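Long-range contacts in glycoside Hydrolase (PDB 5T99), which probably hydrolyses galactoside linkages as a family 2 glycoside hydrolase in an agarose-degrading pathway of a gut bacterium, and binds d-galacto-isofagomine: residues M21-D26 against K278-T283; N33-K38 against W54-L59; P257-Q262 against F301-K306; P611-L616 against V629-N634. All coordinates share one frame; numbering follows the deposited sequence.

Contact 1: M21-D26 against K278-T283; sequences MASVTD and KDLTDT
The N-terminal loop ahead of strand 28-29 meets the start of edge strand 279-288 through Ser-23 and Thr-283. Thr-283 OG1 donates to Ser-23 O at 2.7 Å, in the carbonyl plane with a C=O...donor angle of 147°. Its hydroxyl sits beside the backbone N, anti to the carbonyl carbon (chi1 -61°), which turns it to the loop. Thr-283 N, 3.0 Å from the same oxygen, has too poor an angle to bond, so the link runs through the side chain. The strand edges a four-stranded antiparallel sheet in a family 2 beta domain; the loop leads into strand 28-29, which pairs with strand 172-177. Ser-23 CB abuts Leu-280 O at 3.4 Å, while its CA-H faces Thr-281 O. The side chains of Val-24 and Leu-280 cross at about a right angle, with Val-24 CG1 4.1 Å from Leu-280 CD2. A water 3.1 Å from Ala-22 O and 2.6 Å from Thr-281 O could donate to either. Asp-26 OD2 accepts the N-H of Phe-285 farther along the strand.

Contact 2: N33-K38 against W54-L59; sequences NWRFFK and WRKLNL
With Trp-54 CG beside its backbone N (chi1 -71°), the indole lies against Phe-37 CB, which sits 3.6 Å from the centroid of the six-membered ring and 14° off its normal. Phe-37 CG, anti to its own N (chi1 -179°), sends the phenyl ring aside, nearly parallel to the indole with little overlap. A bend at chi2 turns Arg-35 so that NH1 donates to Trp-54 O at 3.1 Å, in the guanidinium and carbonyl planes. Lys-56 runs alongside, its CG over one guanidinium face, although Lys-56 NZ and Arg-35 NH1, both positive, are 4.6 Å apart. Strand 55-57 is the edge, and 34-38 the next strand in, of a six-stranded antiparallel sheet of the sugar-binding domain, Trp-34/Leu-57 and Phe-36/Arg-55 being hydrogen-bonded pairs around the non-hydrogen-bonded Arg-35/Lys-56. Leu-57 CD1 packs 3.5 Å from Phe-36 CB. Leu-59 CD1 makes a CH-pi contact over the face of the five-membered ring of Trp-34, 3.5 Å from its centroid. Asn-58 OD1 receives Asn-33 N at 3.0 Å.

Contact 3: P257-Q262 against F301-K306; sequences PNIWGQ and FLNGEK
Among polar contacts, one bond spans the segments: Asn-303 ND2 donates to Trp-260 O at 2.9 Å with an N-H...O angle of 152°. The acceptor lies almost exactly in the amide plane, though the donor is tilted 27° from the plane of the carbonyl. Asn-303 OD1 accepts Lys-292 N, so both ends of the amide are engaged and its flip is fixed. The hydrogen-bonded frame behind it is a type I' turn from Leu-302 to Glu-305, closed by Leu-302 N to Glu-305 O (2.8 Å) and Glu-305 N to Leu-302 O (3.1 Å). This turn joins strands 299-302 and 305-313, a hairpin leading into the TIM barrel, whereas 257-262 is a loop of the preceding beta domain; the contact therefore straddles two domains. Ile-259 CG2 lies beside the Asn-303 amide in van der Waals contact, as the two side chains slide past each other. Apolar packing comes from Leu-302: Leu-302 CD1 faces the indole edge at Trp-260 CZ3, 4.4 Å away, and Leu-302 CD2 lies 3.9 Å from Gln-262 CG. A leucine in place of Asn-303 would probably cost Trp-260 O and Lys-292 N their side-chain hydrogen bonds. Trp-260 NE1 reaches Asp-361 O.

Contact 4: P611-L616 against V629-N634; sequences PMVHIL and VYVYTN
Met-612 meets Asn-634 and Thr-633 along a chain that can be traced outward from CB. There CG lies between the backbone N and the carbonyl carbon (chi1 57°), which brings CG to 3.7 Å from Asn-634 OD1. Further bends put SD 3.8 Å from Thr-633 CA and the terminal CE 3.6 Å from Tyr-632 O; residues of helix 598-607 also touch this side chain. Its backbone is gripped twice: Met-612 N donates to Asn-634 OD1 at 2.9 Å, and Thr-633 OG1 donates to Met-612 O at 2.6 Å. Asn-634 ND2 reaches Thr-608 O and Lys-610 O, so an alanine here would probably leave Met-612 N and those carbonyls without their partner. The antiparallel hairpin of strands 613-616 and 626-633 continues with the hydrogen-bonded pairs His-614/Tyr-632 and Leu-616/Tyr-630. On that face Leu-616 CD1 lies over the Tyr-632 ring, 4.0 Å from its centroid, and His-614 NE2 hydrogen-bonds Asp-598 OD1. The other face is mostly apolar: Val-613 CG2 meets Val-631 CG1 at 3.5 Å, backed by Val-690. Side-chain bonds thus take over from backbone pairing at the hairpin's open end, while hydrocarbon packing of Val-613, Ile-615 and Val-631 lines the other face, Val-613 and Val-631 against strand 687-693.

How the contacts relate
The four contacts are separate, none touching another. Contact 2 is nested inside the chain loop that contact 1 closes, with centres 32 Å apart and nearest atoms about 16 Å. Contacts 1 and 3 alternate along the chain, 35 Å apart by centres; one segment of each, 278-283 and 257-262, belongs to the same family 2 beta domain, which contact 3 links to the barrel. Contact 4 follows, about 17 Å from contact 3 by nearest atoms, and 58 Å from contact 1 by centres. No residue of the d-galacto-isofagomine pocket belongs to these segments. Contact 3 has a topological tie to the pocket, since strand 305-313 shares the barrel with the strands bearing Asn-416 and Glu-494.

Contact 1: M21-D26 against K278-T283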
loop_
_atom_site.group_PDB
_atom_site.type_symbol
_atom_site.label_atom_id
_atom_site.label_comp_id
_atom_site.label_asym_id
_atom_site.label_seq_id
_atom_site.Cartn_x
_atom_site.Cartn_y
_atom_site.Cartn_z
ATOM N N MET A 21 26.454 -13.360 17.845
ATOM C CA MET A 21 27.625 -13.043 16.972
ATOM C C MET A 21 27.203 -12.172 15.773
ATOM O O MET A 21 26.081 -12.286 15.267
ATOM C CB MET A 21 28.313 -14.348 16.526
ATOM C CG MET A 21 29.624 -14.192 15.760
ATOM S SD MET A 21 30.896 -13.120 16.475
ATOM C CE MET A 21 32.138 -13.148 15.182
ATOM N N ALA A 22 28.110 -11.287 15.352
ATOM C CA ALA A 22 27.875 -10.337 14.248
ATOM C C ALA A 22 27.882 -10.995 12.851
ATOM O O ALA A 22 27.212 -10.516 11.925
ATOM C CB ALA A 22 28.911 -9.222 14.304
ATOM N N SER A 23 28.660 -12.069 12.705
ATOM C CA SER A 23 28.742 -12.849 11.456
ATOM C C SER A 23 27.454 -13.591 11.020
ATOM O O SER A 23 27.274 -13.827 9.825
ATOM C CB SER A 23 29.935 -13.828 11.514
ATOM O OG SER A 23 29.808 -14.776 12.558
ATOM N N VAL A 24 26.582 -13.953 11.969
ATOM C CA VAL A 24 25.305 -14.661 11.668
ATOM C C VAL A 24 24.043 -13.756 11.631
ATOM O O VAL A 24 23.034 -14.125 11.014
ATOM C CB VAL A 24 25.069 -15.883 12.613
ATOM C CG1 VAL A 24 26.215 -16.883 12.485
ATOM C CG2 VAL A 24 24.870 -15.478 14.077
ATOM N N THR A 25 24.114 -12.583 12.270
ATOM C CA THR A 25 22.966 -11.673 12.442
ATOM C C THR A 25 22.881 -10.612 11.322
ATOM O O THR A 25 23.819 -9.823 11.126
ATOM C CB THR A 25 23.029 -10.987 13.830
ATOM O OG1 THR A 25 23.045 -11.993 14.854
ATOM C CG2 THR A 25 21.842 -10.065 14.059
ATOM N N ASP A 26 21.745 -10.612 10.608
ATOM C CA ASP A 26 21.463 -9.682 9.506
ATOM C C ASP A 26 20.407 -8.625 9.904
ATOM O O ASP A 26 19.308 -8.551 9.323
ATOM C CB ASP A 26 21.021 -10.469 8.257
ATOM C CG ASP A 26 20.809 -9.573 7.024
ATOM O OD1 ASP A 26 21.486 -8.523 6.897
ATOM O OD2 ASP A 26 19.955 -9.922 6.177
ATOM N N LYS A 278 39.049 -19.218 6.478
ATOM C CA LYS A 278 38.075 -20.104 7.132
ATOM C C LYS A 278 36.959 -19.408 7.934
ATOM O O LYS A 278 35.963 -20.043 8.263
ATOM C CB LYS A 278 38.791 -21.103 8.035
ATOM C CG LYS A 278 39.430 -20.513 9.280
ATOM C CD LYS A 278 40.426 -21.489 9.899
ATOM C CE LYS A 278 41.163 -20.871 11.085
ATOM N NZ LYS A 278 40.214 -20.459 12.153
ATOM N N ASP A 279 37.120 -18.128 8.258
ATOM C CA ASP A 279 36.208 -17.453 9.182
ATOM C C ASP A 279 35.047 -16.784 8.456
ATOM O O ASP A 279 35.271 -16.009 7.540
ATOM C CB ASP A 279 36.953 -16.372 9.986
ATOM C CG ASP A 279 38.181 -16.903 10.709
ATOM O OD1 ASP A 279 38.073 -17.942 11.373
ATOM O OD2 ASP A 279 39.256 -16.266 10.615
ATOM N N LEU A 280 33.823 -17.068 8.892
ATOM C CA LEU A 280 32.639 -16.321 8.476
ATOM C C LEU A 280 32.697 -14.907 9.048
ATOM O O LEU A 280 32.902 -14.749 10.250
ATOM C CB LEU A 280 31.385 -17.017 9.019
ATOM C CG LEU A 280 30.003 -16.432 8.675
ATOM C CD1 LEU A 280 29.695 -16.543 7.195
ATOM C CD2 LEU A 280 28.924 -17.154 9.468
ATOM N N THR A 281 32.519 -13.890 8.207
ATOM C CA THR A 281 32.449 -12.503 8.672
ATOM C C THR A 281 31.058 -11.873 8.623
ATOM O O THR A 281 30.795 -10.926 9.364
ATOM C CB THR A 281 33.391 -11.590 7.882
ATOM O OG1 THR A 281 32.901 -11.410 6.544
ATOM C CG2 THR A 281 34.790 -12.181 7.854
ATOM N N ASP A 282 30.179 -12.364 7.752
ATOM C CA ASP A 282 28.864 -11.754 7.564
ATOM C C ASP A 282 27.872 -12.698 6.895
ATOM O O ASP A 282 28.264 -13.586 6.130
ATOM C CB ASP A 282 29.004 -10.483 6.721
ATOM C CG ASP A 282 27.774 -9.596 6.786
ATOM O OD1 ASP A 282 26.989 -9.705 7.759
ATOM O OD2 ASP A 282 27.593 -8.800 5.850
ATOM N N THR A 283 26.595 -12.497 7.218
ATOM C CA THR A 283 25.492 -13.247 6.637
ATOM C C THR A 283 24.440 -12.231 6.269
ATOM O O THR A 283 24.099 -11.385 7.086
ATOM C CB THR A 283 24.893 -14.265 7.625
ATOM O OG1 THR A 283 25.891 -15.220 8.013
ATOM C CG2 THR A 283 23.721 -15.018 6.995
HETATM O O HOH W 1 29.124 -9.066 9.957
#

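Contact 2: N33-K38 against W54-L59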
loop_
_atom_site.group_PDB
_atom_site.type_symbol
_atom_site.label_atom_id
_atom_site.label_comp_id
_atom_site.label_asym_id
_atom_site.label_seq_id
_atom_site.Cartn_x
_atom_site.Cartn_y
_atom_site.Cartn_z
ATOM N N ASN A 33 11.519 0.526 23.261
ATOM C CA ASN A 33 11.982 1.366 24.377
ATOM C C ASN A 33 12.537 2.729 23.961
ATOM O O ASN A 33 13.696 3.035 24.211
ATOM C CB ASN A 33 12.985 0.604 25.266
ATOM C CG ASN A 33 12.412 -0.699 25.809
ATOM O OD1 ASN A 33 11.330 -0.723 26.384
ATOM N ND2 ASN A 33 13.143 -1.785 25.625
ATOM N N TRP A 34 11.682 3.535 23.338
ATOM C CA TRP A 34 11.990 4.925 23.046
ATOM C C TRP A 34 11.222 5.867 23.970
ATOM O O TRP A 34 10.238 5.478 24.611
ATOM C CB TRP A 34 11.648 5.275 21.588
ATOM C CG TRP A 34 12.527 4.635 20.570
ATOM C CD1 TRP A 34 12.501 3.330 20.172
ATOM C CD2 TRP A 34 13.542 5.274 19.782
ATOM N NE1 TRP A 34 13.448 3.111 19.195
ATOM C CE2 TRP A 34 14.105 4.285 18.940
ATOM C CE3 TRP A 34 14.044 6.579 19.721
ATOM C CZ2 TRP A 34 15.135 4.563 18.041
ATOM C CZ3 TRP A 34 15.077 6.854 18.829
ATOM C CH2 TRP A 34 15.609 5.848 17.999
ATOM N N ARG A 35 11.696 7.113 24.008
ATOM C CA ARG A 35 10.989 8.244 24.612
ATOM C C ARG A 35 10.544 9.201 23.504
ATOM O O ARG A 35 11.326 9.471 22.572
ATOM C CB ARG A 35 11.917 8.988 25.564
ATOM C CG ARG A 35 12.488 8.125 26.679
ATOM C CD ARG A 35 11.409 7.764 27.677
ATOM N NE ARG A 35 12.012 7.251 28.902
ATOM C CZ ARG A 35 11.540 7.411 30.144
ATOM N NH1 ARG A 35 10.424 8.106 30.400
ATOM N NH2 ARG A 35 12.211 6.863 31.159
ATOM N N PHE A 36 9.306 9.698 23.604
ATOM C CA PHE A 36 8.729 10.645 22.634
ATOM C C PHE A 36 8.203 11.912 23.321
ATOM O O PHE A 36 7.646 11.858 24.421
ATOM C CB PHE A 36 7.598 9.981 21.827
ATOM C CG PHE A 36 6.821 10.936 20.935
ATOM C CD1 PHE A 36 7.422 11.516 19.813
ATOM C CD2 PHE A 36 5.488 11.247 21.210
ATOM C CE1 PHE A 36 6.717 12.385 18.991
ATOM C CE2 PHE A 36 4.776 12.117 20.391
ATOM C CZ PHE A 36 5.392 12.684 19.279
ATOM N N PHE A 37 8.388 13.042 22.644
ATOM C CA PHE A 37 7.833 14.320 23.059
ATOM C C PHE A 37 7.396 15.115 21.825
ATOM O O PHE A 37 8.224 15.432 20.969
ATOM C CB PHE A 37 8.868 15.114 23.871
ATOM C CG PHE A 37 8.363 16.441 24.360
ATOM C CD1 PHE A 37 8.653 17.616 23.664
ATOM C CD2 PHE A 37 7.570 16.518 25.511
ATOM C CE1 PHE A 37 8.174 18.843 24.113
ATOM C CE2 PHE A 37 7.093 17.743 25.965
ATOM C CZ PHE A 37 7.398 18.908 25.268
ATOM N N LYS A 38 6.097 15.420 21.748
ATOM C CA LYS A 38 5.540 16.293 20.714
ATOM C C LYS A 38 5.729 17.758 21.109
ATOM O O LYS A 38 5.143 18.198 22.082
ATOM C CB LYS A 38 4.051 16.002 20.527
ATOM C CG LYS A 38 3.390 16.799 19.414
ATOM C CD LYS A 38 1.930 16.419 19.255
ATOM C CE LYS A 38 1.275 17.247 18.156
ATOM N NZ LYS A 38 -0.210 17.151 18.202
ATOM N N TRP A 54 9.069 12.172 29.590
ATOM C CA TRP A 54 8.635 11.871 28.217
ATOM C C TRP A 54 7.875 10.547 28.151
ATOM O O TRP A 54 8.216 9.581 28.838
ATOM C CB TRP A 54 9.838 11.809 27.254
ATOM C CG TRP A 54 10.505 13.129 26.945
ATOM C CD1 TRP A 54 10.480 14.265 27.697
ATOM C CD2 TRP A 54 11.326 13.425 25.807
ATOM N NE1 TRP A 54 11.212 15.254 27.089
ATOM C CE2 TRP A 54 11.739 14.769 25.926
ATOM C CE3 TRP A 54 11.737 12.687 24.684
ATOM C CZ2 TRP A 54 12.553 15.395 24.972
ATOM C CZ3 TRP A 54 12.552 13.308 23.731
ATOM C CH2 TRP A 54 12.950 14.649 23.884
ATOM N N ARG A 55 6.842 10.519 27.320
ATOM C CA ARG A 55 6.035 9.321 27.092
ATOM C C ARG A 55 6.904 8.149 26.616
ATOM O O ARG A 55 7.906 8.350 25.934
ATOM C CB ARG A 55 4.970 9.656 26.061
ATOM C CG ARG A 55 4.062 8.526 25.627
ATOM C CD ARG A 55 3.115 9.072 24.571
ATOM N NE ARG A 55 2.652 8.055 23.636
ATOM C CZ ARG A 55 1.942 8.317 22.534
ATOM N NH1 ARG A 55 1.606 9.574 22.213
ATOM N NH2 ARG A 55 1.574 7.317 21.738
ATOM N N LYS A 56 6.528 6.934 27.001
ATOM C CA LYS A 56 7.259 5.724 26.608
ATOM C C LYS A 56 6.460 4.927 25.582
ATOM O O LYS A 56 5.275 4.637 25.786
ATOM C CB LYS A 56 7.576 4.865 27.833
ATOM C CG LYS A 56 8.804 5.354 28.583
ATOM C CD LYS A 56 9.028 4.604 29.880
ATOM C CE LYS A 56 8.059 5.064 30.959
ATOM N NZ LYS A 56 8.414 4.468 32.274
ATOM N N LEU A 57 7.126 4.570 24.486
ATOM C CA LEU A 57 6.488 3.865 23.380
ATOM C C LEU A 57 7.489 3.065 22.554
ATOM O O LEU A 57 8.703 3.305 22.616
ATOM C CB LEU A 57 5.683 4.838 22.497
ATOM C CG LEU A 57 6.339 5.950 21.653
ATOM C CD1 LEU A 57 7.561 6.565 22.315
ATOM C CD2 LEU A 57 6.721 5.496 20.255
ATOM N N ASN A 58 6.958 2.091 21.810
ATOM C CA ASN A 58 7.715 1.352 20.792
ATOM C C ASN A 58 7.354 1.861 19.389
ATOM O O ASN A 58 6.205 2.191 19.113
ATOM C CB ASN A 58 7.433 -0.151 20.874
ATOM C CG ASN A 58 7.812 -0.755 22.216
ATOM O OD1 ASN A 58 8.622 -0.205 22.978
ATOM N ND2 ASN A 58 7.228 -1.910 22.511
ATOM N N LEU A 59 8.360 1.907 18.518
ATOM C CA LEU A 59 8.184 2.277 17.115
ATOM C C LEU A 59 7.688 1.026 16.380
ATOM O O LEU A 59 7.844 -0.074 16.909
ATOM C CB LEU A 59 9.521 2.760 16.528
ATOM C CG LEU A 59 10.244 3.872 17.292
ATOM C CD1 LEU A 59 11.558 4.204 16.613
ATOM C CD2 LEU A 59 9.365 5.107 17.407
#

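Contact 3: P257-Q262 against F301-K306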
loop_
_atom_site.group_PDB
_atom_site.type_symbol
_atom_site.label_atom_id
_atom_site.label_comp_id
_atom_site.label_asym_id
_atom_site.label_seq_id
_atom_site.Cartn_x
_atom_site.Cartn_y
_atom_site.Cartn_z
ATOM N N PRO A 257 12.648 -24.387 -12.360
ATOM C CA PRO A 257 12.389 -23.383 -11.330
ATOM C C PRO A 257 10.903 -23.219 -11.004
ATOM O O PRO A 257 10.047 -23.476 -11.851
ATOM C CB PRO A 257 12.934 -22.100 -11.964
ATOM C CG PRO A 257 12.713 -22.326 -13.423
ATOM C CD PRO A 257 13.095 -23.760 -13.615
ATOM N N ASN A 258 10.627 -22.812 -9.766
ATOM C CA ASN A 258 9.295 -22.384 -9.357
ATOM C C ASN A 258 9.156 -20.929 -9.798
ATOM O O ASN A 258 9.809 -20.037 -9.249
ATOM C CB ASN A 258 9.113 -22.506 -7.849
ATOM C CG ASN A 258 9.270 -23.932 -7.343
ATOM O OD1 ASN A 258 10.062 -24.200 -6.437
ATOM N ND2 ASN A 258 8.517 -24.846 -7.915
ATOM N N ILE A 259 8.332 -20.713 -10.821
ATOM C CA ILE A 259 8.187 -19.404 -11.458
ATOM C C ILE A 259 7.279 -18.542 -10.587
ATOM O O ILE A 259 6.186 -18.980 -10.219
ATOM C CB ILE A 259 7.551 -19.527 -12.868
ATOM C CG1 ILE A 259 8.389 -20.422 -13.799
ATOM C CG2 ILE A 259 7.321 -18.159 -13.498
ATOM C CD1 ILE A 259 9.738 -19.871 -14.177
ATOM N N TRP A 260 7.734 -17.333 -10.254
ATOM C CA TRP A 260 6.886 -16.341 -9.580
ATOM C C TRP A 260 5.873 -15.853 -10.602
ATOM O O TRP A 260 6.246 -15.400 -11.701
ATOM C CB TRP A 260 7.704 -15.167 -9.029
ATOM C CG TRP A 260 6.912 -14.111 -8.258
ATOM C CD1 TRP A 260 6.780 -14.016 -6.896
ATOM C CD2 TRP A 260 6.191 -12.992 -8.804
ATOM N NE1 TRP A 260 6.018 -12.924 -6.567
ATOM C CE2 TRP A 260 5.633 -12.284 -7.712
ATOM C CE3 TRP A 260 5.953 -12.530 -10.105
ATOM C CZ2 TRP A 260 4.848 -11.134 -7.878
ATOM C CZ3 TRP A 260 5.171 -11.386 -10.278
ATOM C CH2 TRP A 260 4.627 -10.698 -9.161
ATOM N N GLY A 261 4.597 -15.995 -10.253
ATOM C CA GLY A 261 3.482 -15.533 -11.087
ATOM C C GLY A 261 2.320 -15.106 -10.208
ATOM O O GLY A 261 2.362 -15.290 -9.002
ATOM N N GLN A 262 1.279 -14.550 -10.824
ATOM C CA GLN A 262 0.158 -13.949 -10.075
ATOM C C GLN A 262 -0.679 -14.986 -9.336
ATOM O O GLN A 262 -1.091 -14.737 -8.211
ATOM C CB GLN A 262 -0.718 -13.058 -10.977
ATOM C CG GLN A 262 0.105 -11.986 -11.676
ATOM C CD GLN A 262 -0.635 -10.672 -11.886
ATOM O OE1 GLN A 262 -1.448 -10.542 -12.799
ATOM N NE2 GLN A 262 -0.324 -9.680 -11.060
ATOM N N PHE A 301 4.165 -7.852 -20.771
ATOM C CA PHE A 301 4.249 -9.302 -20.747
ATOM C C PHE A 301 4.904 -9.793 -19.460
ATOM O O PHE A 301 5.944 -9.281 -19.059
ATOM C CB PHE A 301 5.019 -9.813 -21.972
ATOM C CG PHE A 301 4.339 -9.511 -23.275
ATOM C CD1 PHE A 301 3.532 -10.460 -23.893
ATOM C CD2 PHE A 301 4.497 -8.262 -23.883
ATOM C CE1 PHE A 301 2.885 -10.174 -25.100
ATOM C CE2 PHE A 301 3.846 -7.959 -25.078
ATOM C CZ PHE A 301 3.038 -8.921 -25.691
ATOM N N LEU A 302 4.271 -10.791 -18.839
ATOM C CA LEU A 302 4.783 -11.469 -17.652
ATOM C C LEU A 302 4.946 -12.955 -17.976
ATOM O O LEU A 302 3.975 -13.626 -18.347
ATOM C CB LEU A 302 3.813 -11.281 -16.472
ATOM C CG LEU A 302 4.165 -12.011 -15.173
ATOM C CD1 LEU A 302 5.495 -11.523 -14.624
ATOM C CD2 LEU A 302 3.068 -11.843 -14.136
ATOM N N ASN A 303 6.167 -13.467 -17.843
ATOM C CA ASN A 303 6.457 -14.885 -18.118
ATOM C C ASN A 303 5.972 -15.332 -19.520
ATOM O O ASN A 303 5.417 -16.421 -19.706
ATOM C CB ASN A 303 5.898 -15.759 -16.974
ATOM C CG ASN A 303 6.604 -15.502 -15.653
ATOM O OD1 ASN A 303 7.809 -15.229 -15.638
ATOM N ND2 ASN A 303 5.867 -15.583 -14.537
ATOM N N GLY A 304 6.187 -14.453 -20.494
ATOM C CA GLY A 304 5.824 -14.695 -21.876
ATOM C C GLY A 304 4.369 -14.513 -22.267
ATOM O O GLY A 304 4.039 -14.761 -23.414
ATOM N N GLU A 305 3.499 -14.093 -21.343
ATOM C CA GLU A 305 2.061 -13.933 -21.615
ATOM C C GLU A 305 1.676 -12.468 -21.420
ATOM O O GLU A 305 2.212 -11.793 -20.533
ATOM C CB GLU A 305 1.218 -14.805 -20.676
ATOM C CG GLU A 305 1.531 -16.309 -20.703
ATOM C CD GLU A 305 1.037 -17.016 -21.966
ATOM O OE1 GLU A 305 1.805 -17.833 -22.530
ATOM O OE2 GLU A 305 -0.118 -16.764 -22.397
ATOM N N LYS A 306 0.773 -11.983 -22.272
ATOM C CA LYS A 306 0.124 -10.685 -22.087
ATOM C C LYS A 306 -0.448 -10.605 -20.688
ATOM O O LYS A 306 -1.155 -11.506 -20.269
ATOM C CB LYS A 306 -1.029 -10.488 -23.076
ATOM C CG LYS A 306 -0.706 -9.618 -24.284
ATOM C CD LYS A 306 -0.949 -8.123 -24.009
ATOM C CE LYS A 306 -0.860 -7.299 -25.290
ATOM N NZ LYS A 306 -1.954 -7.587 -26.264
#

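Contact 4: P611-L616 against V629-N634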
loop_
_atom_site.group_PDB
_atom_site.type_symbol
_atom_site.label_atom_id
_atom_site.label_comp_id
_atom_site.label_asym_id
_atom_site.label_seq_id
_atom_site.Cartn_x
_atom_site.Cartn_y
_atom_site.Cartn_z
ATOM N N PRO A 611 -18.612 -16.460 -10.415
ATOM C CA PRO A 611 -19.931 -15.836 -10.585
ATOM C C PRO A 611 -20.375 -15.020 -9.375
ATOM O O PRO A 611 -20.219 -15.450 -8.245
ATOM C CB PRO A 611 -20.855 -17.033 -10.807
ATOM C CG PRO A 611 -19.970 -18.059 -11.434
ATOM C CD PRO A 611 -18.656 -17.905 -10.733
ATOM N N MET A 612 -20.865 -13.818 -9.616
ATOM C CA MET A 612 -21.350 -12.965 -8.532
ATOM C C MET A 612 -22.496 -12.082 -9.019
ATOM O O MET A 612 -22.800 -11.978 -10.226
ATOM C CB MET A 612 -20.216 -12.116 -7.910
ATOM C CG MET A 612 -19.454 -11.206 -8.886
ATOM S SD MET A 612 -20.310 -9.725 -9.522
ATOM C CE MET A 612 -20.599 -8.815 -8.009
ATOM N N VAL A 613 -23.139 -11.465 -8.047
ATOM C CA VAL A 613 -24.214 -10.551 -8.309
ATOM C C VAL A 613 -24.301 -9.670 -7.072
ATOM O O VAL A 613 -24.045 -10.128 -5.947
ATOM C CB VAL A 613 -25.532 -11.305 -8.625
ATOM C CG1 VAL A 613 -26.066 -12.030 -7.395
ATOM C CG2 VAL A 613 -26.579 -10.358 -9.188
ATOM N N HIS A 614 -24.591 -8.398 -7.293
ATOM C CA HIS A 614 -24.721 -7.441 -6.200
ATOM C C HIS A 614 -25.806 -6.445 -6.569
ATOM O O HIS A 614 -25.941 -6.073 -7.741
ATOM C CB HIS A 614 -23.385 -6.742 -5.939
ATOM C CG HIS A 614 -23.470 -5.578 -5.002
ATOM N ND1 HIS A 614 -23.326 -5.709 -3.639
ATOM C CD2 HIS A 614 -23.650 -4.257 -5.238
ATOM C CE1 HIS A 614 -23.425 -4.520 -3.071
ATOM N NE2 HIS A 614 -23.619 -3.621 -4.021
ATOM N N ILE A 615 -26.559 -6.023 -5.559
ATOM C CA ILE A 615 -27.745 -5.208 -5.750
ATOM C C ILE A 615 -27.617 -3.948 -4.892
ATOM O O ILE A 615 -27.007 -3.968 -3.807
ATOM C CB ILE A 615 -29.042 -6.011 -5.453
ATOM C CG1 ILE A 615 -30.280 -5.158 -5.721
ATOM C CG2 ILE A 615 -29.067 -6.531 -4.022
ATOM C CD1 ILE A 615 -31.559 -5.962 -5.821
ATOM N N LEU A 616 -28.144 -2.852 -5.428
ATOM C CA LEU A 616 -28.239 -1.590 -4.711
ATOM C C LEU A 616 -29.470 -0.821 -5.226
ATOM O O LEU A 616 -29.870 -1.025 -6.379
ATOM C CB LEU A 616 -26.922 -0.782 -4.807
ATOM C CG LEU A 616 -26.146 -0.318 -6.060
ATOM C CD1 LEU A 616 -25.908 -1.418 -7.078
ATOM C CD2 LEU A 616 -26.761 0.907 -6.713
ATOM N N VAL A 629 -33.017 0.694 -9.289
ATOM C CA VAL A 629 -32.322 -0.466 -8.731
ATOM C C VAL A 629 -31.294 -0.925 -9.747
ATOM O O VAL A 629 -31.633 -1.230 -10.887
ATOM C CB VAL A 629 -33.297 -1.610 -8.350
ATOM C CG1 VAL A 629 -32.558 -2.917 -8.066
ATOM C CG2 VAL A 629 -34.112 -1.205 -7.130
ATOM N N TYR A 630 -30.038 -0.955 -9.308
ATOM C CA TYR A 630 -28.894 -1.327 -10.132
ATOM C C TYR A 630 -28.375 -2.689 -9.672
ATOM O O TYR A 630 -28.358 -2.991 -8.470
ATOM C CB TYR A 630 -27.809 -0.259 -10.004
ATOM C CG TYR A 630 -28.050 1.048 -10.766
ATOM C CD1 TYR A 630 -27.095 2.066 -10.729
ATOM C CD2 TYR A 630 -29.199 1.265 -11.546
ATOM C CE1 TYR A 630 -27.282 3.264 -11.415
ATOM C CE2 TYR A 630 -29.379 2.447 -12.246
ATOM C CZ TYR A 630 -28.422 3.445 -12.173
ATOM O OH TYR A 630 -28.610 4.619 -12.853
ATOM N N VAL A 631 -28.007 -3.527 -10.636
ATOM C CA VAL A 631 -27.389 -4.815 -10.344
ATOM C C VAL A 631 -26.084 -4.911 -11.115
ATOM O O VAL A 631 -26.049 -4.636 -12.320
ATOM C CB VAL A 631 -28.314 -6.002 -10.699
ATOM C CG1 VAL A 631 -27.557 -7.334 -10.676
ATOM C CG2 VAL A 631 -29.498 -6.050 -9.741
ATOM N N TYR A 632 -25.024 -5.298 -10.399
ATOM C CA TYR A 632 -23.713 -5.565 -10.995
ATOM C C TYR A 632 -23.439 -7.070 -10.945
ATOM O O TYR A 632 -23.487 -7.677 -9.879
ATOM C CB TYR A 632 -22.611 -4.780 -10.261
ATOM C CG TYR A 632 -22.872 -3.282 -10.093
ATOM C CD1 TYR A 632 -23.536 -2.540 -11.074
ATOM C CD2 TYR A 632 -22.426 -2.603 -8.955
ATOM C CE1 TYR A 632 -23.767 -1.184 -10.915
ATOM C CE2 TYR A 632 -22.650 -1.239 -8.792
ATOM C CZ TYR A 632 -23.321 -0.540 -9.776
ATOM O OH TYR A 632 -23.547 0.804 -9.625
ATOM N N THR A 633 -23.180 -7.667 -12.097
ATOM C CA THR A 633 -22.917 -9.093 -12.189
ATOM C C THR A 633 -21.939 -9.354 -13.326
ATOM O O THR A 633 -21.857 -8.565 -14.266
ATOM C CB THR A 633 -24.212 -9.904 -12.447
ATOM O OG1 THR A 633 -23.927 -11.314 -12.447
ATOM C CG2 THR A 633 -24.828 -9.554 -13.790
ATOM N N ASN A 634 -21.216 -10.469 -13.225
ATOM C CA ASN A 634 -20.395 -10.985 -14.328
ATOM C C ASN A 634 -21.114 -12.084 -15.116
ATOM O O ASN A 634 -20.538 -12.661 -16.034
ATOM C CB ASN A 634 -19.018 -11.463 -13.842
ATOM C CG ASN A 634 -19.090 -12.407 -12.651
ATOM O OD1 ASN A 634 -20.177 -12.768 -12.182
ATOM N ND2 ASN A 634 -17.921 -12.803 -12.143
#